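Local structure of Peptide/nickel transport system substrate-binding protein (Listeria monocytogenes serotype 1/2a, 5KZT) at residues F326-D329 and E334-T337; S423-D428 and S433-L438; T337-K342 and E476-E481; Q304-T309 and P493-S498. The protein binds peptides and probably delivers them outside the membrane to a transporter for uptake into the cell. All blocks are in the same frame, centred on the assembly; numbering follows the deposited sequence.

Contact 1 of 4, residues F326-D329 and E334-T337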
loop_
_atom_site.group_PDB
_atom_site.type_symbol
_atom_site.label_atom_id
_atom_site.label_comp_id
_atom_site.label_asym_id
_atom_site.label_seq_id
_atom_site.Cartn_x
_atom_site.Cartn_y
_atom_site.Cartn_z
ATOM N N PHE A 326 -0.179 16.093 -1.358
ATOM C CA PHE A 326 0.530 15.147 -0.506
ATOM C C PHE A 326 1.963 15.545 -0.122
ATOM O O PHE A 326 2.369 15.403 1.034
ATOM C CB PHE A 326 0.542 13.761 -1.179
ATOM C CG PHE A 326 1.203 12.700 -0.334
ATOM C CD1 PHE A 326 0.681 12.381 0.907
ATOM C CD2 PHE A 326 2.361 12.050 -0.763
ATOM C CE1 PHE A 326 1.295 11.413 1.712
ATOM C CE2 PHE A 326 2.977 11.094 0.033
ATOM C CZ PHE A 326 2.443 10.773 1.258
ATOM N N THR A 327 2.734 16.012 -1.090
ATOM C CA THR A 327 4.154 16.296 -0.889
ATOM C C THR A 327 4.543 17.623 -1.582
ATOM O O THR A 327 4.041 17.933 -2.652
ATOM C CB THR A 327 4.987 15.104 -1.402
ATOM O OG1 THR A 327 6.362 15.334 -1.136
ATOM C CG2 THR A 327 4.809 14.893 -2.873
ATOM N N PHE A 328 5.423 18.399 -0.943
ATOM C CA PHE A 328 5.656 19.791 -1.309
ATOM C C PHE A 328 7.137 20.118 -1.293
ATOM O O PHE A 328 7.917 19.525 -0.553
ATOM C CB PHE A 328 4.926 20.738 -0.352
ATOM C CG PHE A 328 3.437 20.517 -0.299
ATOM C CD1 PHE A 328 2.897 19.566 0.562
ATOM C CD2 PHE A 328 2.580 21.261 -1.103
ATOM C CE1 PHE A 328 1.528 19.341 0.599
ATOM C CE2 PHE A 328 1.206 21.056 -1.049
ATOM C CZ PHE A 328 0.681 20.084 -0.213
ATOM N N ASP A 329 7.499 21.059 -2.149
ATOM C CA ASP A 329 8.877 21.450 -2.415
ATOM C C ASP A 329 9.489 22.029 -1.133
ATOM O O ASP A 329 8.908 22.927 -0.534
ATOM C CB ASP A 329 8.846 22.479 -3.562
ATOM C CG ASP A 329 10.226 22.902 -4.065
ATOM O OD1 ASP A 329 11.199 22.884 -3.301
ATOM O OD2 ASP A 329 10.330 23.301 -5.243
ATOM N N GLU A 334 5.608 24.557 -2.764
ATOM C CA GLU A 334 4.640 24.256 -3.823
ATOM C C GLU A 334 4.482 22.760 -4.021
ATOM O O GLU A 334 5.437 21.993 -3.886
ATOM C CB GLU A 334 5.035 24.923 -5.145
ATOM C CG GLU A 334 4.976 26.434 -5.134
ATOM C CD GLU A 334 3.563 27.003 -5.084
ATOM O OE1 GLU A 334 2.562 26.266 -5.116
ATOM O OE2 GLU A 334 3.465 28.223 -4.994
ATOM N N ASP A 335 3.257 22.349 -4.348
ATOM C CA ASP A 335 2.908 20.945 -4.586
ATOM C C ASP A 335 3.739 20.334 -5.709
ATOM O O ASP A 335 3.846 20.923 -6.800
ATOM C CB ASP A 335 1.430 20.830 -4.969
ATOM C CG ASP A 335 0.885 19.431 -4.810
ATOM O OD1 ASP A 335 1.548 18.440 -5.191
ATOM O OD2 ASP A 335 -0.253 19.322 -4.286
ATOM N N TYR A 336 4.306 19.158 -5.433
ATOM C CA TYR A 336 5.008 18.350 -6.455
ATOM C C TYR A 336 4.246 18.297 -7.775
ATOM O O TYR A 336 4.839 18.518 -8.835
ATOM C CB TYR A 336 5.187 16.916 -5.944
ATOM C CG TYR A 336 5.899 15.980 -6.902
ATOM C CD1 TYR A 336 5.197 15.320 -7.915
ATOM C CD2 TYR A 336 7.271 15.730 -6.783
ATOM C CE1 TYR A 336 5.833 14.453 -8.787
ATOM C CE2 TYR A 336 7.912 14.851 -7.651
ATOM C CZ TYR A 336 7.194 14.218 -8.646
ATOM O OH TYR A 336 7.822 13.349 -9.528
ATOM N N THR A 337 2.933 18.023 -7.710
ATOM C CA THR A 337 2.120 17.889 -8.938
ATOM C C THR A 337 2.005 19.164 -9.772
ATOM O O THR A 337 1.945 19.084 -10.997
ATOM C CB THR A 337 0.688 17.368 -8.666
ATOM O OG1 THR A 337 0.006 18.234 -7.763
ATOM C CG2 THR A 337 0.727 16.014 -8.110
HETATM O O HOH W 1 1.689 16.162 -3.676
#
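F328 lays its ring against the backbone of D335, with F328 CD2 3.5 Å from D335 N and the ring plane turned 55° from the D335 carboxylate. T327 and Y336 are arranged differently: they run side by side and point the same way, the methyl CG2 of T327 meeting CB of Y336 at 3.7 Å. Between the two pairs the backbones form a single beta bridge, F328 with D335. Its bonds run from Y336 N to T327 O (3.1 Å, nearly straight at 174°) and from D329 N to E334 O (2.9 Å). D335 is the N-cap of helix 336-340. With CG anti to its own N (chi1 -162°), its OD1 accepts from T337 N at 2.9 Å. A short acidic side chain suits this place, since it reaches an amide that the first turn leaves without a helical partner. Water 1 accepts from T327 N and donates to D335 OD1 (2.7 Å), while D335 OD2 is taken by G325 N. The turn packs against two helices: T327 and D329 touch W474 of helix 471-487, where Y336 OH bonds to M477 O, while F326 rests on F435 and Y336 on L436 of helix 433-436.

Contact 2 of 4, residues S423-D428 and S433-L438; sequences SGWGPD and STFLDL
W425 and L438 form the tight part of this buried contact. L438 sets CD2 over the six-membered ring of the indole, 3.5 Å from its centroid and 12° off the normal, a CH-pi contact, while its other methyl, CD1, lies near the CG–CD2 side of the five-membered ring. A branched leucine thus spreads one methyl over each part of a wide flat surface. F435 comes at another side of W425: the indole edge is directed at the phenyl face in an offset edge-to-face pair, planes 75° apart and W425 CD1 3.6 Å from F435 CD1. The same phenyl meets W425 O at its rim, with CE1 3.4 Å away. P427, apolar and without a backbone N-H to satisfy, suits this corner: its CB touches both F435 CE2 and, at 3.7 Å, T434 CG2.

The other side is polar and holds water. T434 holds OG1 opposite its own backbone N, which brings it to D428 N; that bond is 3.0 Å long and almost straight at 175°. Water 2 lies 2.7 Å from T434 OG1 and donates to D428 OD2, which also bonds to Y113 OH.

The segment 423-428 borders the peptide site: G424 and G426 bond to the bound peptide through their backbones, D428 OD1 meets its backbone, and W425 packs on it. Segment 433-438 thus packs apolar groups on the same W425 that lies against the peptide, and main-chain bonding of this kind is consistent with recognition that depends little on the peptide's side chains.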
loop_
_atom_site.group_PDB
_atom_site.type_symbol
_atom_site.label_atom_id
_atom_site.label_comp_id
_atom_site.label_asym_id
_atom_site.label_seq_id
_atom_site.Cartn_x
_atom_site.Cartn_y
_atom_site.Cartn_z
ATOM N N SER A 423 -3.952 -1.189 -11.014
ATOM C CA SER A 423 -3.251 -1.285 -9.728
ATOM C C SER A 423 -3.301 0.012 -8.990
ATOM O O SER A 423 -3.655 1.028 -9.544
ATOM C CB SER A 423 -1.825 -1.718 -9.943
ATOM O OG SER A 423 -1.798 -2.874 -10.793
ATOM N N GLY A 424 -2.973 -0.031 -7.712
ATOM C CA GLY A 424 -2.937 1.190 -6.923
ATOM C C GLY A 424 -1.829 1.179 -5.915
ATOM O O GLY A 424 -1.422 0.106 -5.440
ATOM N N TRP A 425 -1.359 2.381 -5.576
ATOM C CA TRP A 425 -0.352 2.543 -4.562
ATOM C C TRP A 425 -0.749 3.634 -3.617
ATOM O O TRP A 425 -1.102 4.735 -4.051
ATOM C CB TRP A 425 0.998 2.865 -5.192
ATOM C CG TRP A 425 2.129 2.788 -4.234
ATOM C CD1 TRP A 425 2.791 3.835 -3.656
ATOM C CD2 TRP A 425 2.751 1.609 -3.754
ATOM N NE1 TRP A 425 3.788 3.376 -2.836
ATOM C CE2 TRP A 425 3.796 2.011 -2.881
ATOM C CE3 TRP A 425 2.539 0.243 -3.977
ATOM C CZ2 TRP A 425 4.627 1.092 -2.229
ATOM C CZ3 TRP A 425 3.355 -0.674 -3.325
ATOM C CH2 TRP A 425 4.394 -0.242 -2.465
ATOM N N GLY A 426 -0.660 3.319 -2.331
ATOM C CA GLY A 426 -0.789 4.283 -1.249
ATOM C C GLY A 426 0.575 4.524 -0.632
ATOM O O GLY A 426 1.415 3.608 -0.572
ATOM N N PRO A 427 0.822 5.746 -0.153
ATOM C CA PRO A 427 2.160 6.096 0.311
ATOM C C PRO A 427 2.526 5.434 1.632
ATOM O O PRO A 427 1.672 5.297 2.496
ATOM C CB PRO A 427 2.079 7.606 0.471
ATOM C CG PRO A 427 0.642 7.850 0.819
ATOM C CD PRO A 427 -0.134 6.855 0.022
ATOM N N ASP A 428 3.796 5.075 1.784
ATOM C CA ASP A 428 4.317 4.524 3.049
ATOM C C ASP A 428 5.044 5.557 3.907
ATOM O O ASP A 428 5.334 5.276 5.061
ATOM C CB ASP A 428 5.249 3.353 2.749
ATOM C CG ASP A 428 4.578 2.291 1.903
ATOM O OD1 ASP A 428 3.357 2.095 2.055
ATOM O OD2 ASP A 428 5.247 1.686 1.051
ATOM N N SER A 433 9.377 9.759 -3.402
ATOM C CA SER A 433 10.063 8.483 -3.603
ATOM C C SER A 433 9.231 7.260 -3.251
ATOM O O SER A 433 9.430 6.204 -3.853
ATOM C CB SER A 433 11.399 8.449 -2.848
ATOM O OG SER A 433 11.214 8.519 -1.441
ATOM N N THR A 434 8.303 7.372 -2.300
ATOM C CA THR A 434 7.422 6.243 -2.013
ATOM C C THR A 434 6.696 5.746 -3.282
ATOM O O THR A 434 6.516 4.541 -3.459
ATOM C CB THR A 434 6.434 6.512 -0.856
ATOM O OG1 THR A 434 5.777 5.278 -0.498
ATOM C CG2 THR A 434 5.399 7.591 -1.202
ATOM N N PHE A 435 6.340 6.665 -4.181
ATOM C CA PHE A 435 5.749 6.317 -5.482
ATOM C C PHE A 435 6.799 6.045 -6.569
ATOM O O PHE A 435 6.727 5.038 -7.296
ATOM C CB PHE A 435 4.825 7.448 -5.958
ATOM C CG PHE A 435 3.583 7.615 -5.105
ATOM C CD1 PHE A 435 2.426 6.915 -5.407
ATOM C CD2 PHE A 435 3.577 8.473 -4.007
ATOM C CE1 PHE A 435 1.294 7.056 -4.616
ATOM C CE2 PHE A 435 2.457 8.602 -3.208
ATOM C CZ PHE A 435 1.312 7.884 -3.519
ATOM N N LEU A 436 7.763 6.938 -6.686
ATOM C CA LEU A 436 8.688 6.884 -7.825
ATOM C C LEU A 436 9.605 5.659 -7.787
ATOM O O LEU A 436 9.903 5.081 -8.832
ATOM C CB LEU A 436 9.506 8.171 -7.905
ATOM C CG LEU A 436 8.731 9.494 -8.087
ATOM C CD1 LEU A 436 9.623 10.691 -7.790
ATOM C CD2 LEU A 436 8.151 9.605 -9.478
ATOM N N ASP A 437 10.019 5.249 -6.587
ATOM C CA ASP A 437 10.906 4.113 -6.431
ATOM C C ASP A 437 10.343 2.776 -6.922
ATOM O O ASP A 437 11.101 1.842 -7.167
ATOM C CB ASP A 437 11.302 3.941 -4.969
ATOM C CG ASP A 437 12.273 4.987 -4.495
ATOM O OD1 ASP A 437 12.783 5.809 -5.295
ATOM O OD2 ASP A 437 12.540 4.985 -3.288
ATOM N N LEU A 438 9.027 2.682 -7.079
ATOM C CA LEU A 438 8.425 1.455 -7.586
ATOM C C LEU A 438 8.954 1.007 -8.953
ATOM O O LEU A 438 9.044 -0.189 -9.223
ATOM C CB LEU A 438 6.911 1.642 -7.705
ATOM C CG LEU A 438 6.149 2.012 -6.428
ATOM C CD1 LEU A 438 4.664 2.222 -6.733
ATOM C CD2 LEU A 438 6.333 0.988 -5.327
HETATM O O HOH W 2 7.338 3.137 0.027
#

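Contact 3 of 4, residues T337-K342 and E476-E481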
loop_
_atom_site.group_PDB
_atom_site.type_symbol
_atom_site.label_atom_id
_atom_site.label_comp_id
_atom_site.label_asym_id
_atom_site.label_seq_id
_atom_site.Cartn_x
_atom_site.Cartn_y
_atom_site.Cartn_z
ATOM N N THR A 337 2.933 18.023 -7.710
ATOM C CA THR A 337 2.120 17.889 -8.938
ATOM C C THR A 337 2.005 19.164 -9.772
ATOM O O THR A 337 1.945 19.084 -10.997
ATOM C CB THR A 337 0.688 17.368 -8.666
ATOM O OG1 THR A 337 0.006 18.234 -7.763
ATOM C CG2 THR A 337 0.727 16.014 -8.110
ATOM N N LYS A 338 1.977 20.325 -9.122
ATOM C CA LYS A 338 1.990 21.617 -9.837
ATOM C C LYS A 338 3.340 21.827 -10.575
ATOM O O LYS A 338 3.369 22.268 -11.730
ATOM C CB LYS A 338 1.680 22.760 -8.850
ATOM C CG LYS A 338 1.668 24.169 -9.423
ATOM C CD LYS A 338 1.658 25.241 -8.328
ATOM C CE LYS A 338 1.625 26.658 -8.901
ATOM N NZ LYS A 338 2.815 26.957 -9.744
ATOM N N GLU A 339 4.444 21.482 -9.920
ATOM C CA GLU A 339 5.784 21.579 -10.535
ATOM C C GLU A 339 5.982 20.561 -11.653
ATOM O O GLU A 339 6.622 20.861 -12.646
ATOM C CB GLU A 339 6.895 21.436 -9.484
ATOM C CG GLU A 339 6.814 22.494 -8.396
ATOM C CD GLU A 339 7.936 22.422 -7.395
ATOM O OE1 GLU A 339 8.501 21.330 -7.172
ATOM O OE2 GLU A 339 8.240 23.471 -6.822
ATOM N N SER A 340 5.447 19.355 -11.484
ATOM C CA SER A 340 5.549 18.314 -12.508
ATOM C C SER A 340 4.677 18.597 -13.729
ATOM O O SER A 340 5.024 18.203 -14.848
ATOM C CB SER A 340 5.148 16.962 -11.929
ATOM O OG SER A 340 5.583 15.910 -12.769
ATOM N N GLY A 341 3.535 19.250 -13.499
ATOM C CA GLY A 341 2.499 19.403 -14.513
ATOM C C GLY A 341 1.749 18.120 -14.810
ATOM O O GLY A 341 2.031 17.038 -14.233
ATOM N N LYS A 342 0.795 18.225 -15.725
ATOM C CA LYS A 342 0.009 17.062 -16.128
ATOM C C LYS A 342 0.787 16.221 -17.142
ATOM O O LYS A 342 1.564 16.756 -17.915
ATOM C CB LYS A 342 -1.339 17.486 -16.696
ATOM C CG LYS A 342 -2.247 18.128 -15.668
ATOM C CD LYS A 342 -3.524 18.622 -16.324
ATOM C CE LYS A 342 -4.552 19.131 -15.324
ATOM N NZ LYS A 342 -4.000 20.168 -14.400
ATOM N N GLU A 476 15.197 16.759 -8.977
ATOM C CA GLU A 476 15.382 15.568 -9.789
ATOM C C GLU A 476 14.178 14.642 -9.726
ATOM O O GLU A 476 13.749 14.148 -10.760
ATOM C CB GLU A 476 16.666 14.841 -9.388
ATOM C CG GLU A 476 17.927 15.649 -9.688
ATOM C CD GLU A 476 18.233 15.767 -11.176
ATOM O OE1 GLU A 476 18.698 14.769 -11.769
ATOM O OE2 GLU A 476 18.038 16.867 -11.755
ATOM N N MET A 477 13.600 14.460 -8.537
ATOM C CA MET A 477 12.365 13.670 -8.406
ATOM C C MET A 477 11.224 14.229 -9.259
ATOM O O MET A 477 10.458 13.469 -9.833
ATOM C CB MET A 477 11.942 13.538 -6.929
ATOM C CG MET A 477 12.834 12.579 -6.139
ATOM S SD MET A 477 12.247 12.110 -4.503
ATOM C CE MET A 477 12.168 13.717 -3.717
ATOM N N VAL A 478 11.118 15.559 -9.351
ATOM C CA VAL A 478 10.117 16.200 -10.221
ATOM C C VAL A 478 10.363 15.757 -11.664
ATOM O O VAL A 478 9.445 15.301 -12.361
ATOM C CB VAL A 478 10.154 17.740 -10.076
ATOM C CG1 VAL A 478 9.256 18.427 -11.107
ATOM C CG2 VAL A 478 9.755 18.135 -8.649
ATOM N N LYS A 479 11.616 15.849 -12.096
ATOM C CA LYS A 479 11.982 15.469 -13.453
ATOM C C LYS A 479 11.691 14.002 -13.764
ATOM O O LYS A 479 11.327 13.662 -14.893
ATOM C CB LYS A 479 13.463 15.757 -13.712
ATOM C CG LYS A 479 13.815 17.225 -13.721
ATOM C CD LYS A 479 15.314 17.400 -13.936
ATOM C CE LYS A 479 15.705 18.853 -13.961
ATOM N NZ LYS A 479 14.937 19.601 -14.997
ATOM N N ALA A 480 11.858 13.142 -12.759
ATOM C CA ALA A 480 11.674 11.710 -12.939
ATOM C C ALA A 480 10.288 11.358 -13.448
ATOM O O ALA A 480 10.152 10.434 -14.242
ATOM C CB ALA A 480 11.940 10.971 -11.640
ATOM N N GLU A 481 9.261 12.081 -12.990
ATOM C CA GLU A 481 7.896 11.748 -13.372
ATOM C C GLU A 481 7.658 11.962 -14.870
ATOM O O GLU A 481 6.909 11.207 -15.509
ATOM C CB GLU A 481 6.860 12.510 -12.528
ATOM C CG GLU A 481 5.462 11.905 -12.665
ATOM C CD GLU A 481 4.427 12.529 -11.744
ATOM O OE1 GLU A 481 3.723 11.775 -11.058
ATOM O OE2 GLU A 481 4.306 13.766 -11.713
HETATM O O HOH W 3 7.812 16.204 -14.304
#
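S340 and E481 supply the direct polar link between the two helices. S340 OG donates to E481 OE2 at 2.7 Å, using the anti lone pair of the carboxylate; chi1 of -164° swings OG away from the serine's own N and across the gap. A small hydroxyl suits a place where the CA atoms of S340 and V478 are 5.5 Å apart. E481 reaches over on an extended chain and is held by further donors, OE2 by N320 ND2 and OE1 by V322 N, while S340 OG also bonds to H343 NE2.

The water-mediated link runs through water 3, which donates to S340 OG and to V478 O, each at 2.7 Å. Here the short helix 336-340 ends beside the long helix 471-487. G341 leaves helical geometry with positive phi, a backbone shape that favours glycine, while its N still bonds to T337 O.

Van der Waals contact is slight and centres on V478, whose two methyls both reach oxygens of E339: CG1 lies 3.9 Å from E339 O, and CG2 lies 3.7 Å from E339 OE1. The E339 side chain crosses that of V478 at about a right angle, and its OE1 accepts from W474 NE1 on the long helix.

Contact 4 of 4, residues Q304-T309 and P493-S498; sequences QSYTDT and PLYQRS
A classic beta bulge in strand 491-503, where L494 and Y495 both face F273, turns two consecutive side chains toward helix 303-311, and Y306 and T307 meet them there. The main touch is between two tyrosines. Y306 CE2 comes 3.5 Å from Y495 CD1; the ring planes lie 25° apart but are slid so far, with centroids 5.6 Å apart, that the rings barely overlap. Y495 reaches this place with CG between its own N and carbonyl carbon (chi1 67°). L494 is modelled in two conformers, so the approach of its CD2 to one face of the Y306 ring is doubtful.

The helix and strand axes approach to 8.6 Å at 39°, a helix lying against the mixed sheet of a lobe in the periplasmic binding protein fold. T307 fits between them: its methyl CG2 packs on Y495 CB at 3.9 Å, while its OG1 turns back to Q304 O at 2.9 Å, an oxygen that D308 N also uses. The hydroxyl is thus satisfied within the helix and the methyl serves the interface. The helix widens to a pi-type turn at 307-309.

Tyrosine suits both ring positions because each has a flat apolar body and a polar end. Y306 OH bonds to S382 OG; Y495 OH bonds to a basic side chain of the bound peptide, and the Y495 ring meets that of F273, planes near parallel. Further along the strand, R497 NH2 bonds to the peptide backbone.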
loop_
_atom_site.group_PDB
_atom_site.type_symbol
_atom_site.label_atom_id
_atom_site.label_comp_id
_atom_site.label_asym_id
_atom_site.label_seq_id
_atom_site.Cartn_x
_atom_site.Cartn_y
_atom_site.Cartn_z
ATOM N N GLN A 304 -12.228 11.467 -16.610
ATOM C CA GLN A 304 -13.263 12.249 -15.936
ATOM C C GLN A 304 -14.549 11.449 -15.853
ATOM O O GLN A 304 -15.151 11.339 -14.779
ATOM C CB GLN A 304 -13.498 13.590 -16.644
ATOM C CG GLN A 304 -14.420 14.555 -15.897
ATOM C CD GLN A 304 -13.799 14.990 -14.592
ATOM O OE1 GLN A 304 -12.718 15.583 -14.593
ATOM N NE2 GLN A 304 -14.455 14.675 -13.463
ATOM N N SER A 305 -14.951 10.866 -16.982
ATOM C CA SER A 305 -16.169 10.072 -17.053
ATOM C C SER A 305 -16.065 8.853 -16.146
ATOM O O SER A 305 -17.019 8.534 -15.438
ATOM C CB SER A 305 -16.448 9.632 -18.488
ATOM O OG SER A 305 -17.629 8.878 -18.543
ATOM N N TYR A 306 -14.897 8.202 -16.169
ATOM C CA TYR A 306 -14.595 7.094 -15.269
ATOM C C TYR A 306 -14.946 7.444 -13.822
ATOM O O TYR A 306 -15.749 6.754 -13.195
ATOM C CB TYR A 306 -13.113 6.685 -15.370
ATOM C CG TYR A 306 -12.785 5.511 -14.496
ATOM C CD1 TYR A 306 -12.938 4.213 -14.970
ATOM C CD2 TYR A 306 -12.351 5.687 -13.186
ATOM C CE1 TYR A 306 -12.656 3.121 -14.174
ATOM C CE2 TYR A 306 -12.073 4.596 -12.379
ATOM C CZ TYR A 306 -12.222 3.311 -12.885
ATOM O OH TYR A 306 -11.947 2.218 -12.103
ATOM N N THR A 307 -14.367 8.519 -13.296
ATOM C CA THR A 307 -14.616 8.881 -11.895
ATOM C C THR A 307 -16.062 9.305 -11.656
ATOM O O THR A 307 -16.621 8.983 -10.606
ATOM C CB THR A 307 -13.689 9.994 -11.379
ATOM O OG1 THR A 307 -13.881 11.178 -12.146
ATOM C CG2 THR A 307 -12.256 9.574 -11.477
ATOM N N ASP A 308 -16.654 10.013 -12.626
ATOM C CA ASP A 308 -18.065 10.452 -12.553
ATOM C C ASP A 308 -19.084 9.325 -12.673
ATOM O O ASP A 308 -20.248 9.521 -12.344
ATOM C CB ASP A 308 -18.412 11.437 -13.693
ATOM C CG ASP A 308 -17.738 12.804 -13.563
ATOM O OD1 ASP A 308 -17.105 13.100 -12.526
ATOM O OD2 ASP A 308 -17.845 13.595 -14.540
ATOM N N THR A 309 -18.681 8.197 -13.246
ATOM C CA THR A 309 -19.589 7.095 -13.555
ATOM C C THR A 309 -19.341 5.905 -12.650
ATOM O O THR A 309 -20.267 5.386 -12.039
ATOM C CB THR A 309 -19.406 6.655 -15.028
ATOM O OG1 THR A 309 -19.607 7.798 -15.871
ATOM C CG2 THR A 309 -20.386 5.533 -15.421
ATOM N N PRO A 493 -1.549 6.755 -14.855
ATOM C CA PRO A 493 -2.439 7.192 -13.778
ATOM C C PRO A 493 -3.881 7.405 -14.264
ATOM O O PRO A 493 -4.095 7.988 -15.324
ATOM C CB PRO A 493 -1.802 8.487 -13.312
ATOM C CG PRO A 493 -0.339 8.249 -13.553
ATOM C CD PRO A 493 -0.297 7.530 -14.868
ATOM N N LEU A 494 -4.841 6.917 -13.482
ATOM C CA LEU A 494 -6.249 7.000 -13.841
ATOM C C LEU A 494 -6.982 7.900 -12.866
ATOM O O LEU A 494 -7.640 8.838 -13.296
ATOM C CB LEU A 494 -6.884 5.606 -13.873
ATOM C CG LEU A 494 -7.483 5.220 -15.225
ATOM C CD1 LEU A 494 -7.805 3.741 -15.293
ATOM C CD2 LEU A 494 -8.720 6.069 -15.519
ATOM N N TYR A 495 -6.870 7.610 -11.568
ATOM C CA TYR A 495 -7.512 8.428 -10.527
ATOM C C TYR A 495 -6.772 8.497 -9.208
ATOM O O TYR A 495 -5.977 7.617 -8.867
ATOM C CB TYR A 495 -8.953 7.964 -10.300
ATOM C CG TYR A 495 -9.159 6.577 -9.682
ATOM C CD1 TYR A 495 -9.288 5.440 -10.478
ATOM C CD2 TYR A 495 -9.292 6.418 -8.309
ATOM C CE1 TYR A 495 -9.519 4.193 -9.925
ATOM C CE2 TYR A 495 -9.527 5.175 -7.748
ATOM C CZ TYR A 495 -9.638 4.064 -8.551
ATOM O OH TYR A 495 -9.863 2.815 -7.985
ATOM N N GLN A 496 -7.062 9.572 -8.478
ATOM C CA GLN A 496 -6.581 9.777 -7.125
ATOM C C GLN A 496 -7.727 9.336 -6.236
ATOM O O GLN A 496 -8.845 9.868 -6.350
ATOM C CB GLN A 496 -6.284 11.249 -6.874
ATOM C CG GLN A 496 -5.348 11.878 -7.886
ATOM C CD GLN A 496 -5.158 13.356 -7.632
ATOM O OE1 GLN A 496 -4.640 13.734 -6.572
ATOM N NE2 GLN A 496 -5.611 14.209 -8.572
ATOM N N ARG A 497 -7.473 8.380 -5.358
ATOM C CA ARG A 497 -8.567 7.677 -4.693
ATOM C C ARG A 497 -9.096 8.392 -3.457
ATOM O O ARG A 497 -8.329 8.814 -2.593
ATOM C CB ARG A 497 -8.121 6.272 -4.313
ATOM C CG ARG A 497 -9.252 5.285 -4.084
ATOM C CD ARG A 497 -9.375 4.847 -2.656
ATOM N NE ARG A 497 -8.406 3.852 -2.217
ATOM C CZ ARG A 497 -8.540 2.512 -2.289
ATOM N NH1 ARG A 497 -7.567 1.741 -1.826
ATOM N NH2 ARG A 497 -9.599 1.920 -2.835
ATOM N N SER A 498 -10.415 8.538 -3.406
ATOM C CA SER A 498 -11.143 8.756 -2.151
ATOM C C SER A 498 -12.118 7.598 -1.971
ATOM O O SER A 498 -12.448 6.908 -2.940
ATOM C CB SER A 498 -11.882 10.096 -2.153
ATOM O OG SER A 498 -10.987 11.184 -1.959
#

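Contacts 2 and 4 are buried and border the bound peptide, and both reach the same sheet; aromatic rings and methyls dominate them. Contact 2 alone is central, about 7 Å from the chain's centre to its own. Contacts 1 and 3 are partly buried and rely more on backbone bonds, a serine–carboxylate bond and water. They share T337 and helix 336-340, and meet where D329 OD2 of contact 1 lies 2.6 Å from E339 OE2 of contact 3, close enough to suggest that the two acids may share a proton. Contact 1 touches contact 2 through F326 on P427, whereas contact 4 touches none of the others, its nearest atoms being about 6 Å from contacts 1 and 3.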